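Local coordinates for hydrogenase maturation factor (PDB 3VTH), which probably uses carbamoyl phosphate and ATP to carbamoylate the C-terminal cysteine of HypE during the maturation of [NiFe]-hydrogenases, at residues D299-L304 with A620-E625; L546-I551 with L615-A620; V76-Q81 with G418-I423. All blocks are in the same frame, centred on the assembly; numbering follows the deposited sequence. Where two conformers were deposited one is given.

Contact 1: residues D299-L304 with A620-E625; sequences DDLDTL and AAMELE. With APC (diphosphomethylphosphonic acid adenosyl ester), chain F; AP2 (phosphomethylphosphonic acid adenosyl ester), chain H.
Leu301 brings its CD2 methyl against the first carbon of the Met622 side chain, CD2 to CB 3.8 Å, and the two chains pass at a slant. This is the closely packed part of the contact. The Met622 chain bends at its last torsion (chi3 72°), which carries CE to 4.0 Å from Leu301 CD1 and to one face side of the adenine of APC, by its C2 rim, 3.7 Å from APC C2. Thr303 holds the same base through its exocyclic amine, N6 donating to OG1 over 3.2 Å. The loop leading into strand 303-307, from the YrdC-like (telomere recombination) part of the chain, thus meets helix 619-626 of the Kae1-like part, and that helix also serves the second nucleotide: Glu625 OE1 accepts a bond of 2.8 Å from N6 of AP2. Asp300 marks the solvent side, exposed and linked to the helix through water. Its OD2 lies 4.5 Å from Glu623 OE2, two like charges that probably repel, with Glu623 OE2 held by its salt bridge to Arg611. One water donates to the carbonyls Asp300 O and Glu623 O; another joins the Asp302 carboxylate, at OD2, to Glu625 O, and that OD2 also forms a salt bridge with Lys287.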
loop_
_atom_site.group_PDB
_atom_site.type_symbol
_atom_site.label_atom_id
_atom_site.label_comp_id
_atom_site.label_asym_id
_atom_site.label_seq_id
_atom_site.Cartn_x
_atom_site.Cartn_y
_atom_site.Cartn_z
ATOM N N ASP A 299 -8.091 14.032 -15.057
ATOM C CA ASP A 299 -7.754 15.190 -15.875
ATOM C C ASP A 299 -6.350 15.689 -15.552
ATOM O O ASP A 299 -5.969 15.769 -14.385
ATOM C CB ASP A 299 -8.749 16.333 -15.661
ATOM C CG ASP A 299 -10.180 15.951 -16.018
ATOM O OD1 ASP A 299 -11.095 16.601 -15.476
ATOM O OD2 ASP A 299 -10.393 15.012 -16.828
ATOM N N ASP A 300 -5.599 15.998 -16.603
ATOM C CA ASP A 300 -4.272 16.605 -16.515
ATOM C C ASP A 300 -3.209 15.683 -15.924
ATOM O O ASP A 300 -2.128 16.138 -15.549
ATOM C CB ASP A 300 -4.328 17.951 -15.776
ATOM C CG ASP A 300 -5.321 18.923 -16.403
ATOM O OD1 ASP A 300 -5.276 19.139 -17.632
ATOM O OD2 ASP A 300 -6.154 19.476 -15.659
ATOM N N LEU A 301 -3.526 14.394 -15.837
ATOM C CA LEU A 301 -2.530 13.370 -15.572
ATOM C C LEU A 301 -2.342 12.501 -16.817
ATOM O O LEU A 301 -3.261 12.373 -17.644
ATOM C CB LEU A 301 -2.935 12.512 -14.367
ATOM C CG LEU A 301 -3.171 13.274 -13.048
ATOM C CD1 LEU A 301 -3.658 12.330 -11.943
ATOM C CD2 LEU A 301 -1.923 14.014 -12.611
ATOM N N ASP A 302 -1.156 11.900 -16.949
ATOM C CA ASP A 302 -0.896 11.030 -18.092
ATOM C C ASP A 302 -1.056 9.546 -17.735
ATOM O O ASP A 302 -0.724 8.674 -18.537
ATOM C CB ASP A 302 0.468 11.336 -18.743
ATOM C CG ASP A 302 1.656 10.915 -17.891
ATOM O OD1 ASP A 302 1.516 10.612 -16.685
ATOM O OD2 ASP A 302 2.779 10.909 -18.445
ATOM N N THR A 303 -1.553 9.285 -16.526
ATOM C CA THR A 303 -1.772 7.925 -16.028
ATOM C C THR A 303 -3.223 7.690 -15.586
ATOM O O THR A 303 -3.941 8.633 -15.260
ATOM C CB THR A 303 -0.880 7.611 -14.816
ATOM O OG1 THR A 303 -1.172 8.552 -13.771
ATOM C CG2 THR A 303 0.639 7.686 -15.187
ATOM N N LEU A 304 -3.639 6.427 -15.587
ATOM C CA LEU A 304 -4.930 6.011 -15.080
ATOM C C LEU A 304 -4.681 4.918 -14.036
ATOM O O LEU A 304 -3.793 4.083 -14.218
ATOM C CB LEU A 304 -5.745 5.434 -16.240
ATOM C CG LEU A 304 -7.208 5.763 -16.544
ATOM C CD1 LEU A 304 -7.597 7.232 -16.296
ATOM C CD2 LEU A 304 -7.485 5.371 -18.030
ATOM N N ALA A 620 0.183 19.487 -7.908
ATOM C CA ALA A 620 0.965 20.274 -8.855
ATOM C C ALA A 620 2.197 19.486 -9.302
ATOM O O ALA A 620 2.569 19.531 -10.458
ATOM C CB ALA A 620 1.369 21.624 -8.243
ATOM N N ALA A 621 2.795 18.717 -8.402
ATOM C CA ALA A 621 3.966 17.919 -8.808
ATOM C C ALA A 621 3.601 16.796 -9.791
ATOM O O ALA A 621 4.347 16.516 -10.730
ATOM C CB ALA A 621 4.723 17.387 -7.587
ATOM N N MET A 622 2.435 16.190 -9.591
ATOM C CA MET A 622 1.909 15.173 -10.496
ATOM C C MET A 622 1.619 15.737 -11.882
ATOM O O MET A 622 1.919 15.106 -12.888
ATOM C CB MET A 622 0.638 14.539 -9.898
ATOM C CG MET A 622 0.934 13.740 -8.618
ATOM S SD MET A 622 -0.578 13.236 -7.747
ATOM C CE MET A 622 -1.167 11.974 -8.875
ATOM N N GLU A 623 1.043 16.934 -11.933
ATOM C CA GLU A 623 0.722 17.531 -13.228
ATOM C C GLU A 623 1.990 17.913 -13.991
ATOM O O GLU A 623 2.074 17.704 -15.197
ATOM C CB GLU A 623 -0.213 18.725 -13.063
ATOM C CG GLU A 623 -1.608 18.317 -12.538
ATOM C CD GLU A 623 -2.587 19.479 -12.493
ATOM O OE1 GLU A 623 -2.273 20.562 -13.053
ATOM O OE2 GLU A 623 -3.677 19.308 -11.910
ATOM N N LEU A 624 2.975 18.434 -13.266
ATOM C CA LEU A 624 4.265 18.798 -13.839
ATOM C C LEU A 624 4.961 17.588 -14.468
ATOM O O LEU A 624 5.468 17.670 -15.595
ATOM C CB LEU A 624 5.142 19.470 -12.767
ATOM C CG LEU A 624 6.432 20.183 -13.169
ATOM C CD1 LEU A 624 6.172 21.291 -14.199
ATOM C CD2 LEU A 624 7.137 20.738 -11.921
ATOM N N GLU A 625 4.947 16.460 -13.757
ATOM C CA GLU A 625 5.493 15.208 -14.284
ATOM C C GLU A 625 4.729 14.713 -15.513
ATOM O O GLU A 625 5.343 14.290 -16.498
ATOM C CB GLU A 625 5.509 14.103 -13.199
ATOM C CG GLU A 625 6.199 12.793 -13.686
ATOM C CD GLU A 625 5.907 11.559 -12.818
ATOM O OE1 GLU A 625 5.190 11.675 -11.804
ATOM O OE2 GLU A 625 6.390 10.457 -13.168
HETATM P PG APC F . -10.997 10.012 0.186
HETATM O O1G APC F . -11.685 8.676 0.077
HETATM O O2G APC F . -11.488 10.996 -0.848
HETATM O O3G APC F . -10.967 10.589 1.572
HETATM P PB APC F . -8.746 8.710 -1.058
HETATM O O1B APC F . -8.839 7.432 -0.284
HETATM O O2B APC F . -7.336 9.192 -1.334
HETATM O O3B APC F . -9.425 9.852 -0.151
HETATM P PA APC F . -10.087 6.973 -3.308
HETATM O O1A APC F . -10.748 7.209 -4.646
HETATM O O2A APC F . -10.840 6.101 -2.370
HETATM C C3A APC F . -9.718 8.624 -2.599
HETATM O "O5'" APC F . -8.659 6.247 -3.493
HETATM C "C5'" APC F . -8.038 6.020 -4.755
HETATM C "C4'" APC F . -6.555 6.355 -4.627
HETATM O "O4'" APC F . -5.941 5.997 -5.871
HETATM C "C3'" APC F . -6.352 7.859 -4.428
HETATM O "O3'" APC F . -5.320 8.137 -3.465
HETATM C "C2'" APC F . -5.881 8.335 -5.787
HETATM O "O2'" APC F . -5.120 9.556 -5.715
HETATM C "C1'" APC F . -5.162 7.101 -6.329
HETATM N N9 APC F . -5.189 7.214 -7.783
HETATM C C8 APC F . -6.243 6.993 -8.615
HETATM N N7 APC F . -5.881 7.256 -9.896
HETATM C C5 APC F . -4.590 7.651 -9.877
HETATM C C6 APC F . -3.585 8.088 -10.872
HETATM N N6 APC F . -3.887 8.145 -12.185
HETATM N N1 APC F . -2.353 8.420 -10.424
HETATM C C2 APC F . -2.017 8.355 -9.119
HETATM N N3 APC F . -2.866 7.978 -8.149
HETATM C C4 APC F . -4.140 7.621 -8.478
HETATM P PB AP2 H . 5.803 14.362 3.636
HETATM O O1B AP2 H . 6.170 15.289 2.505
HETATM O O2B AP2 H . 6.923 13.578 4.248
HETATM O O3B AP2 H . 4.873 15.020 4.625
HETATM C C3A AP2 H . 4.752 13.139 2.808
HETATM P PA AP2 H . 5.604 12.075 1.608
HETATM O O1A AP2 H . 4.517 11.049 1.318
HETATM O O2A AP2 H . 6.985 11.606 1.995
HETATM O "O5'" AP2 H . 5.829 13.021 0.314
HETATM C "C5'" AP2 H . 4.678 13.408 -0.427
HETATM C "C4'" AP2 H . 5.134 14.550 -1.307
HETATM O "O4'" AP2 H . 5.944 14.042 -2.368
HETATM C "C3'" AP2 H . 3.981 15.255 -1.992
HETATM O "O3'" AP2 H . 3.337 16.167 -1.096
HETATM C "C2'" AP2 H . 4.720 15.926 -3.133
HETATM O "O2'" AP2 H . 5.295 17.127 -2.605
HETATM C "C1'" AP2 H . 5.807 14.907 -3.503
HETATM N N9 AP2 H . 5.337 14.188 -4.723
HETATM C C8 AP2 H . 4.255 13.379 -4.845
HETATM N N7 AP2 H . 4.099 12.937 -6.122
HETATM C C5 AP2 H . 5.101 13.466 -6.851
HETATM C C6 AP2 H . 5.535 13.415 -8.270
HETATM N N6 AP2 H . 4.857 12.682 -9.188
HETATM N N1 AP2 H . 6.637 14.137 -8.614
HETATM C C2 AP2 H . 7.344 14.859 -7.717
HETATM N N3 AP2 H . 6.995 14.958 -6.416
HETATM C C4 AP2 H . 5.905 14.296 -5.935
HETATM O O HOH W 1 -0.359 17.725 -16.533
HETATM O O HOH W 2 5.260 11.667 -17.367
#

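Contact 2: residues L546-I551 with L615-A620; sequences LAIKKI and LFEGQA. With AP2 (phosphomethylphosphonic acid adenosyl ester), chain H.
Ile548 lays its CG2 methyl against the carboxylate of Glu617, only 3.2 Å from OE1, while CD1 of the same isoleucine lies 3.6 Å from OE2. CG2 sits over one face of the carboxylate and CD1 near its plane, by the oxygens, an apolar surface beside a charged one. Glu617 reaches this place by a bend: CG stands opposite the backbone N (chi1 180°), and the chain then folds at chi2 (86°), turning the carboxylate toward the isoleucine. Its CG remains beside the ribose of AP2, 3.1 Å from O3'. A long, weak ion pair links Glu617 OE1 to Arg599, whose side chain also touches Ile548. Farther along, Ile551 points its CD1 at the methyl of Ala620, CD1 to CB 3.6 Å, and helix 597-607 packs against both residues. Near Leu615 the contact thins, with Lys549 CE 4.5 Å from Leu615 O. A type II turn from Phe616 to Gln619 places Gly618 at the N-cap of helix 619-626; a beta carbon there would probably crowd C3' of AP2 and the carbonyl before it. Glu617 and Gly618, in the turn leading into that helix, line the ribose of AP2 in the Kae1-like domain, a member of the actin-like ATPase clan.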
loop_
_atom_site.group_PDB
_atom_site.type_symbol
_atom_site.label_atom_id
_atom_site.label_comp_id
_atom_site.label_asym_id
_atom_site.label_seq_id
_atom_site.Cartn_x
_atom_site.Cartn_y
_atom_site.Cartn_z
ATOM N N LEU A 546 -1.082 27.214 4.742
ATOM C CA LEU A 546 -1.678 27.975 3.637
ATOM C C LEU A 546 -0.949 27.770 2.312
ATOM O O LEU A 546 -1.585 27.686 1.262
ATOM C CB LEU A 546 -1.712 29.477 3.955
ATOM C CG LEU A 546 -2.644 30.058 5.030
ATOM C CD1 LEU A 546 -2.581 31.588 5.003
ATOM C CD2 LEU A 546 -4.090 29.580 4.883
ATOM N N ALA A 547 0.381 27.698 2.364
ATOM C CA ALA A 547 1.197 27.566 1.146
ATOM C C ALA A 547 1.117 26.175 0.510
ATOM O O ALA A 547 1.369 26.029 -0.688
ATOM C CB ALA A 547 2.649 27.977 1.406
ATOM N N ILE A 548 0.758 25.165 1.306
ATOM C CA ILE A 548 0.501 23.819 0.793
ATOM C C ILE A 548 -0.459 23.860 -0.412
ATOM O O ILE A 548 -0.157 23.295 -1.467
ATOM C CB ILE A 548 -0.054 22.855 1.906
ATOM C CG1 ILE A 548 0.993 22.572 3.006
ATOM C CG2 ILE A 548 -0.655 21.565 1.307
ATOM C CD1 ILE A 548 2.413 22.241 2.523
ATOM N N LYS A 549 -1.594 24.542 -0.255
ATOM C CA LYS A 549 -2.594 24.634 -1.325
ATOM C C LYS A 549 -2.524 25.896 -2.203
ATOM O O LYS A 549 -2.814 25.830 -3.400
ATOM C CB LYS A 549 -4.010 24.397 -0.774
ATOM C CG LYS A 549 -4.279 22.894 -0.489
ATOM C CD LYS A 549 -5.365 22.655 0.568
ATOM C CE LYS A 549 -6.704 23.277 0.158
ATOM N NZ LYS A 549 -7.814 22.800 1.025
ATOM N N LYS A 550 -2.142 27.030 -1.620
ATOM C CA LYS A 550 -1.919 28.248 -2.410
ATOM C C LYS A 550 -0.445 28.324 -2.825
ATOM O O LYS A 550 0.350 29.047 -2.220
ATOM C CB LYS A 550 -2.360 29.496 -1.640
ATOM C CG LYS A 550 -3.870 29.573 -1.394
ATOM C CD LYS A 550 -4.333 30.996 -1.213
ATOM C CE LYS A 550 -5.831 31.127 -1.464
ATOM N NZ LYS A 550 -6.149 32.398 -2.194
ATOM N N ILE A 551 -0.090 27.559 -3.855
ATOM C CA ILE A 551 1.313 27.337 -4.199
ATOM C C ILE A 551 2.038 28.544 -4.794
ATOM O O ILE A 551 3.263 28.551 -4.848
ATOM C CB ILE A 551 1.532 26.083 -5.096
ATOM C CG1 ILE A 551 1.001 26.305 -6.512
ATOM C CG2 ILE A 551 0.922 24.826 -4.438
ATOM C CD1 ILE A 551 1.360 25.163 -7.468
ATOM N N LEU A 615 -5.802 21.382 -5.055
ATOM C CA LEU A 615 -6.918 20.833 -4.284
ATOM C C LEU A 615 -6.430 19.779 -3.307
ATOM O O LEU A 615 -7.062 19.535 -2.285
ATOM C CB LEU A 615 -7.993 20.266 -5.223
ATOM C CG LEU A 615 -8.599 21.292 -6.204
ATOM C CD1 LEU A 615 -9.604 20.671 -7.193
ATOM C CD2 LEU A 615 -9.247 22.458 -5.454
ATOM N N PHE A 616 -5.287 19.170 -3.620
ATOM C CA PHE A 616 -4.672 18.180 -2.751
ATOM C C PHE A 616 -3.157 18.280 -2.825
ATOM O O PHE A 616 -2.601 18.711 -3.829
ATOM C CB PHE A 616 -5.158 16.752 -3.081
ATOM C CG PHE A 616 -4.830 16.285 -4.491
ATOM C CD1 PHE A 616 -5.703 16.531 -5.538
ATOM C CD2 PHE A 616 -3.664 15.567 -4.753
ATOM C CE1 PHE A 616 -5.414 16.095 -6.831
ATOM C CE2 PHE A 616 -3.366 15.125 -6.054
ATOM C CZ PHE A 616 -4.245 15.395 -7.087
ATOM N N GLU A 617 -2.503 17.876 -1.741
ATOM C CA GLU A 617 -1.050 17.937 -1.614
ATOM C C GLU A 617 -0.397 17.084 -2.714
ATOM O O GLU A 617 -0.727 15.919 -2.879
ATOM C CB GLU A 617 -0.666 17.435 -0.209
ATOM C CG GLU A 617 0.828 17.414 0.135
ATOM C CD GLU A 617 1.353 18.737 0.683
ATOM O OE1 GLU A 617 1.487 19.708 -0.107
ATOM O OE2 GLU A 617 1.655 18.799 1.905
ATOM N N GLY A 618 0.510 17.682 -3.478
ATOM C CA GLY A 618 1.239 16.938 -4.499
ATOM C C GLY A 618 0.623 17.033 -5.884
ATOM O O GLY A 618 1.237 16.620 -6.863
ATOM N N GLN A 619 -0.595 17.563 -5.968
ATOM C CA GLN A 619 -1.288 17.680 -7.249
ATOM C C GLN A 619 -0.427 18.371 -8.295
ATOM O O GLN A 619 -0.309 17.895 -9.424
ATOM C CB GLN A 619 -2.622 18.412 -7.098
ATOM C CG GLN A 619 -3.366 18.633 -8.429
ATOM C CD GLN A 619 -4.724 19.284 -8.262
ATOM O OE1 GLN A 619 -5.617 19.106 -9.098
ATOM N NE2 GLN A 619 -4.885 20.060 -7.208
ATOM N N ALA A 620 0.183 19.487 -7.908
ATOM C CA ALA A 620 0.965 20.274 -8.855
ATOM C C ALA A 620 2.197 19.486 -9.302
ATOM O O ALA A 620 2.569 19.531 -10.458
ATOM C CB ALA A 620 1.369 21.624 -8.243
HETATM P PB AP2 H . 5.803 14.362 3.636
HETATM O O1B AP2 H . 6.170 15.289 2.505
HETATM O O2B AP2 H . 6.923 13.578 4.248
HETATM O O3B AP2 H . 4.873 15.020 4.625
HETATM C C3A AP2 H . 4.752 13.139 2.808
HETATM P PA AP2 H . 5.604 12.075 1.608
HETATM O O1A AP2 H . 4.517 11.049 1.318
HETATM O O2A AP2 H . 6.985 11.606 1.995
HETATM O "O5'" AP2 H . 5.829 13.021 0.314
HETATM C "C5'" AP2 H . 4.678 13.408 -0.427
HETATM C "C4'" AP2 H . 5.134 14.550 -1.307
HETATM O "O4'" AP2 H . 5.944 14.042 -2.368
HETATM C "C3'" AP2 H . 3.981 15.255 -1.992
HETATM O "O3'" AP2 H . 3.337 16.167 -1.096
HETATM C "C2'" AP2 H . 4.720 15.926 -3.133
HETATM O "O2'" AP2 H . 5.295 17.127 -2.605
HETATM C "C1'" AP2 H . 5.807 14.907 -3.503
HETATM N N9 AP2 H . 5.337 14.188 -4.723
HETATM C C8 AP2 H . 4.255 13.379 -4.845
HETATM N N7 AP2 H . 4.099 12.937 -6.122
HETATM C C5 AP2 H . 5.101 13.466 -6.851
HETATM C C6 AP2 H . 5.535 13.415 -8.270
HETATM N N6 AP2 H . 4.857 12.682 -9.188
HETATM N N1 AP2 H . 6.637 14.137 -8.614
HETATM C C2 AP2 H . 7.344 14.859 -7.717
HETATM N N3 AP2 H . 6.995 14.958 -6.416
HETATM C C4 AP2 H . 5.905 14.296 -5.935
#

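Contact 3: residues V76-Q81 with G418-I423; sequences VIDEIQ and GHYAFI
The Tyr420 ring carries His419 CD2 over one face, 3.9 Å above the plane and nearer the rim than the centre, and meets Asp78 at its edge, where OD2 lies in the ring plane. Asp78 was modelled in two conformers; in the one described here, OD2 sits beside the hydroxyl corner, 3.3 Å from Tyr420 CE1, and accepts a hydrogen bond of 3.0 Å from Tyr420 OH. The bond reaches OD2 on its anti side and stays 16° from the carboxylate plane, while carboxylate and ring are turned 51° against each other. With CG opposite the carbonyl carbon (chi1 -57°), the tyrosine extends its hydroxyl across to the other strand. Behind it, CB of Tyr420 rests 3.7 Å above the Phe422 ring, and Leu393 touches both Asp78 and Tyr420. On strand 76-85, an outermost strand of the acylphosphatase sheet, Asp78 and Glu79 form a classic beta bulge facing Phe17 of strand 10-17. Gln81 NE2 reaches back to Glu79 OE1 over 2.9 Å, from above the carboxylate plane. A phenylalanine in place of Tyr420 would probably leave Asp78 OD2 without this donor and these segments without their hydrogen bond. The chemistry is one hydrogen bond between the two segments, from a phenol to a carboxylate, and where Asp78 adopts this conformer the donor might help stabilise its ionised form.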
loop_
_atom_site.group_PDB
_atom_site.type_symbol
_atom_site.label_atom_id
_atom_site.label_comp_id
_atom_site.label_asym_id
_atom_site.label_seq_id
_atom_site.Cartn_x
_atom_site.Cartn_y
_atom_site.Cartn_z
ATOM N N VAL A 76 2.680 -18.665 2.063
ATOM C CA VAL A 76 3.965 -17.997 1.993
ATOM C C VAL A 76 4.753 -18.600 3.155
ATOM O O VAL A 76 4.710 -18.090 4.269
ATOM C CB VAL A 76 3.856 -16.457 2.130
ATOM C CG1 VAL A 76 5.247 -15.797 2.027
ATOM C CG2 VAL A 76 2.878 -15.867 1.068
ATOM N N ILE A 77 5.438 -19.702 2.873
ATOM C CA ILE A 77 6.190 -20.448 3.869
ATOM C C ILE A 77 7.530 -19.786 4.141
ATOM O O ILE A 77 8.296 -19.521 3.208
ATOM C CB ILE A 77 6.436 -21.906 3.398
ATOM C CG1 ILE A 77 5.100 -22.645 3.212
ATOM C CG2 ILE A 77 7.395 -22.650 4.369
ATOM C CD1 ILE A 77 5.245 -24.027 2.541
ATOM N N ASP A 78 7.822 -19.499 5.410
ATOM C CA ASP A 78 9.112 -18.932 5.804
ATOM C C ASP A 78 10.043 -19.961 6.471
ATOM O O ASP A 78 11.246 -19.797 6.474
ATOM C CB ASP A 78 8.899 -17.722 6.725
ATOM C CG ASP A 78 8.142 -16.597 6.045
ATOM O OD1 ASP A 78 8.504 -16.233 4.905
ATOM O OD2 ASP A 78 7.177 -16.081 6.652
ATOM N N GLU A 79 9.461 -21.007 7.070
ATOM C CA GLU A 79 10.264 -22.033 7.761
ATOM C C GLU A 79 9.521 -23.355 7.900
ATOM O O GLU A 79 8.300 -23.382 8.169
ATOM C CB GLU A 79 10.733 -21.545 9.143
ATOM C CG GLU A 79 11.641 -22.537 9.913
ATOM C CD GLU A 79 12.045 -22.043 11.300
ATOM O OE1 GLU A 79 12.953 -22.653 11.903
ATOM O OE2 GLU A 79 11.458 -21.045 11.788
ATOM N N ILE A 80 10.270 -24.442 7.709
ATOM C CA ILE A 80 9.785 -25.800 7.944
ATOM C C ILE A 80 10.740 -26.445 8.956
ATOM O O ILE A 80 11.948 -26.477 8.727
ATOM C CB ILE A 80 9.764 -26.646 6.625
ATOM C CG1 ILE A 80 8.757 -26.074 5.618
ATOM C CG2 ILE A 80 9.451 -28.120 6.910
ATOM C CD1 ILE A 80 8.839 -26.684 4.210
ATOM N N GLN A 81 10.212 -26.929 10.077
ATOM C CA GLN A 81 11.047 -27.611 11.077
ATOM C C GLN A 81 10.640 -29.071 11.100
ATOM O O GLN A 81 9.452 -29.384 11.113
ATOM C CB GLN A 81 10.889 -27.005 12.480
ATOM C CG GLN A 81 11.383 -25.572 12.631
ATOM C CD GLN A 81 11.140 -24.996 14.024
ATOM O OE1 GLN A 81 10.430 -25.587 14.851
ATOM N NE2 GLN A 81 11.724 -23.836 14.284
ATOM N N GLY A 418 9.043 -11.656 16.558
ATOM C CA GLY A 418 9.838 -12.726 15.944
ATOM C C GLY A 418 10.674 -12.106 14.841
ATOM O O GLY A 418 11.315 -11.069 15.053
ATOM N N HIS A 419 10.656 -12.705 13.658
ATOM C CA HIS A 419 11.322 -12.071 12.528
ATOM C C HIS A 419 10.360 -11.376 11.575
ATOM O O HIS A 419 10.646 -11.268 10.387
ATOM C CB HIS A 419 12.238 -13.041 11.778
ATOM C CG HIS A 419 11.636 -14.389 11.545
ATOM N ND1 HIS A 419 11.949 -15.484 12.320
ATOM C CD2 HIS A 419 10.736 -14.821 10.630
ATOM C CE1 HIS A 419 11.272 -16.537 11.888
ATOM N NE2 HIS A 419 10.529 -16.160 10.863
ATOM N N TYR A 420 9.234 -10.885 12.093
ATOM C CA TYR A 420 8.286 -10.158 11.241
ATOM C C TYR A 420 8.107 -8.698 11.607
ATOM O O TYR A 420 8.093 -8.341 12.776
ATOM C CB TYR A 420 6.912 -10.828 11.256
ATOM C CG TYR A 420 6.892 -12.279 10.834
ATOM C CD1 TYR A 420 7.232 -12.651 9.536
ATOM C CD2 TYR A 420 6.477 -13.269 11.717
ATOM C CE1 TYR A 420 7.181 -13.978 9.136
ATOM C CE2 TYR A 420 6.438 -14.619 11.325
ATOM C CZ TYR A 420 6.789 -14.947 10.033
ATOM O OH TYR A 420 6.759 -16.246 9.631
ATOM N N ALA A 421 7.953 -7.860 10.582
ATOM C CA ALA A 421 7.491 -6.493 10.762
ATOM C C ALA A 421 6.078 -6.475 10.172
ATOM O O ALA A 421 5.904 -6.540 8.956
ATOM C CB ALA A 421 8.406 -5.510 10.033
ATOM N N PHE A 422 5.091 -6.495 11.056
ATOM C CA PHE A 422 3.695 -6.425 10.676
ATOM C C PHE A 422 3.347 -4.963 10.455
ATOM O O PHE A 422 2.942 -4.267 11.396
ATOM C CB PHE A 422 2.817 -6.990 11.789
ATOM C CG PHE A 422 2.921 -8.484 11.945
ATOM C CD1 PHE A 422 2.281 -9.338 11.041
ATOM C CD2 PHE A 422 3.649 -9.038 12.996
ATOM C CE1 PHE A 422 2.376 -10.746 11.182
ATOM C CE2 PHE A 422 3.742 -10.426 13.154
ATOM C CZ PHE A 422 3.109 -11.283 12.252
ATOM N N ILE A 423 3.556 -4.488 9.234
ATOM C CA ILE A 423 3.144 -3.131 8.883
ATOM C C ILE A 423 1.627 -3.150 8.566
ATOM O O ILE A 423 1.120 -4.045 7.860
ATOM C CB ILE A 423 3.999 -2.545 7.716
ATOM C CG1 ILE A 423 3.643 -1.067 7.472
ATOM C CG2 ILE A 423 3.832 -3.385 6.439
ATOM C CD1 ILE A 423 4.613 -0.306 6.503
#

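How the contacts relate
Contacts 1 and 2 are neighbours, their centres about 14 Å apart; both use helix 619-626, share Ala620 and touch AP2, and Met622 SD packs against Phe616 CE2 at 3.8 Å. Contact 3 lies on the opposite side of the chain's centre, its own centre about 39 Å from that of contact 1 and about 41 Å from that of contact 2. Along the chain, both segments of contact 2 fall between those of contact 1; both segments of contact 3 precede those of contact 2 and interleave with those of contact 1. Two of the three therefore join different domains: contact 1 brings the YrdC-like part to the Kae1-like part between the two nucleotides, and contact 3 ties in the acylphosphatase domain. Contact 2 works within the Kae1-like domain.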